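Chitin elicitor-binding protein (Oryza sativa subsp. japonica, PDB 5JCD) binds chitin oligosaccharide elicitors through its LysM-containing ectodomain and takes part in signalling for rice defence responses. Local coordinates at residues G92-A97 with V105-I110. Sequence-based numbering, arbitrary orientation.
Sequences GLDAIA and VTYQEI
OD1 of D94 is held by a water, which donates to it at 2.8 Å, and by a salt bridge to R98; the edge of the Y107 ring lies alongside. OD1 of D94 is near the plane of that ring, 3.3 Å from CD2 of Y107. The same water accepts from the backbone N of Y107 and so ties the first turns of helices 93-100 and 107-113 together where no direct hydrogen bond joins the two segments. With CG of D94 anti to the backbone N (chi1 -170°), the carboxylate reaches this edge, its plane turned 69° from the ring. OE1 of Q108 lies over the centre of one ring face, and the Y107 side chain also touches N120. Below these polar groups the contact is apolar. CB of L93 meets CB of Y107 at 3.6 Å, and the L93 and I110 side chains pass each other in opposite directions, CD2 of L93 touching CG2 of I110. The methyl of A97 fits between the backbone just before helix 107-113 and I110 on that helix, with CB of A97 3.4 Å from O of V105 and 3.8 Å from CD1 of I110. T106 and E109 start helix 107-113 with a capping box, E109 N donating to T106 OG1 at 3.1 Å and T106 N to E109 OE1. I110 O bonds to ND2 of N114, which binds chitin. Such helix packing beside a two-stranded antiparallel sheet is the βααβ LysM fold, whose residues 92-95 here probably line the chitin site.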
loop_
_atom_site.group_PDB
_atom_site.type_symbol
_atom_site.label_atom_id
_atom_site.label_comp_id
_atom_site.label_asym_id
_atom_site.label_seq_id
_atom_site.Cartn_x
_atom_site.Cartn_y
_atom_site.Cartn_z
ATOM N N GLY A 92 3.790 -2.689 19.035
ATOM C CA GLY A 92 3.293 -1.334 19.191
ATOM C C GLY A 92 2.789 -0.880 17.835
ATOM O O GLY A 92 3.338 -1.283 16.807
ATOM N N LEU A 93 1.771 -0.026 17.837
ATOM C CA LEU A 93 1.128 0.432 16.616
ATOM C C LEU A 93 2.170 0.982 15.654
ATOM O O LEU A 93 2.147 0.689 14.465
ATOM C CB LEU A 93 0.122 1.524 16.943
ATOM C CG LEU A 93 -1.212 1.011 17.475
ATOM C CD1 LEU A 93 -2.184 2.161 17.623
ATOM C CD2 LEU A 93 -1.802 -0.129 16.625
ATOM N N ASP A 94 3.096 1.764 16.193
ATOM C CA ASP A 94 4.145 2.401 15.405
ATOM C C ASP A 94 5.116 1.383 14.824
ATOM O O ASP A 94 5.600 1.554 13.713
ATOM C CB ASP A 94 4.908 3.398 16.267
ATOM C CG ASP A 94 5.844 4.273 15.464
ATOM O OD1 ASP A 94 5.340 5.210 14.810
ATOM O OD2 ASP A 94 7.080 4.048 15.512
ATOM N N ALA A 95 5.439 0.348 15.590
ATOM C CA ALA A 95 6.306 -0.707 15.082
ATOM C C ALA A 95 5.583 -1.561 14.026
ATOM O O ALA A 95 6.188 -2.024 13.069
ATOM C CB ALA A 95 6.806 -1.581 16.214
ATOM N N ILE A 96 4.287 -1.774 14.206
ATOM C CA ILE A 96 3.498 -2.504 13.228
ATOM C C ILE A 96 3.423 -1.715 11.919
ATOM O O ILE A 96 3.720 -2.236 10.853
ATOM C CB ILE A 96 2.079 -2.724 13.739
ATOM C CG1 ILE A 96 2.097 -3.672 14.951
ATOM C CG2 ILE A 96 1.188 -3.265 12.596
ATOM C CD1 ILE A 96 0.846 -3.622 15.814
ATOM N N ALA A 97 3.060 -0.446 12.035
ATOM C CA ALA A 97 3.006 0.468 10.929
ATOM C C ALA A 97 4.328 0.504 10.149
ATOM O O ALA A 97 4.344 0.347 8.919
ATOM C CB ALA A 97 2.644 1.865 11.442
ATOM N N VAL A 105 1.108 3.246 6.357
ATOM C CA VAL A 105 0.191 3.952 7.244
ATOM C C VAL A 105 0.939 4.463 8.472
ATOM O O VAL A 105 1.983 3.914 8.838
ATOM C CB VAL A 105 -0.938 3.041 7.726
ATOM C CG1 VAL A 105 -1.695 2.471 6.532
ATOM C CG2 VAL A 105 -0.380 1.911 8.595
ATOM N N THR A 106 0.403 5.487 9.132
ATOM C CA THR A 106 0.938 5.894 10.440
ATOM C C THR A 106 0.152 5.236 11.550
ATOM O O THR A 106 -0.950 4.723 11.322
ATOM C CB THR A 106 0.822 7.390 10.657
ATOM O OG1 THR A 106 -0.567 7.730 10.732
ATOM C CG2 THR A 106 1.456 8.141 9.520
ATOM N N TYR A 107 0.701 5.259 12.760
ATOM C CA TYR A 107 0.013 4.631 13.897
ATOM C C TYR A 107 -1.275 5.375 14.210
ATOM O O TYR A 107 -2.252 4.777 14.678
ATOM C CB TYR A 107 0.938 4.518 15.128
ATOM C CG TYR A 107 1.239 5.846 15.789
ATOM C CD1 TYR A 107 0.333 6.438 16.660
ATOM C CD2 TYR A 107 2.431 6.508 15.535
ATOM C CE1 TYR A 107 0.603 7.655 17.251
ATOM C CE2 TYR A 107 2.714 7.726 16.118
ATOM C CZ TYR A 107 1.795 8.295 16.978
ATOM O OH TYR A 107 2.061 9.505 17.572
ATOM N N GLN A 108 -1.280 6.674 13.913
ATOM C CA GLN A 108 -2.483 7.495 14.020
ATOM C C GLN A 108 -3.592 6.968 13.110
ATOM O O GLN A 108 -4.742 6.837 13.534
ATOM C CB GLN A 108 -2.193 8.940 13.609
ATOM C CG GLN A 108 -1.207 9.725 14.462
ATOM C CD GLN A 108 0.236 9.550 14.023
ATOM O OE1 GLN A 108 0.633 8.481 13.578
ATOM N NE2 GLN A 108 1.010 10.625 14.092
ATOM N N GLU A 109 -3.246 6.656 11.859
ATOM C CA GLU A 109 -4.225 6.107 10.923
ATOM C C GLU A 109 -4.697 4.751 11.375
ATOM O O GLU A 109 -5.865 4.426 11.230
ATOM C CB GLU A 109 -3.677 6.031 9.490
ATOM C CG GLU A 109 -3.554 7.388 8.842
ATOM C CD GLU A 109 -2.662 7.376 7.623
ATOM O OE1 GLU A 109 -1.853 6.434 7.479
ATOM O OE2 GLU A 109 -2.721 8.347 6.845
ATOM N N ILE A 110 -3.786 3.936 11.892
ATOM C CA ILE A 110 -4.226 2.662 12.443
ATOM C C ILE A 110 -5.121 2.916 13.653
ATOM O O ILE A 110 -6.047 2.156 13.924
ATOM C CB ILE A 110 -3.056 1.760 12.836
ATOM C CG1 ILE A 110 -2.105 1.607 11.650
ATOM C CG2 ILE A 110 -3.576 0.405 13.323
ATOM C CD1 ILE A 110 -0.957 0.688 11.916
HETATM O O HOH W 1 3.637 5.882 12.728
#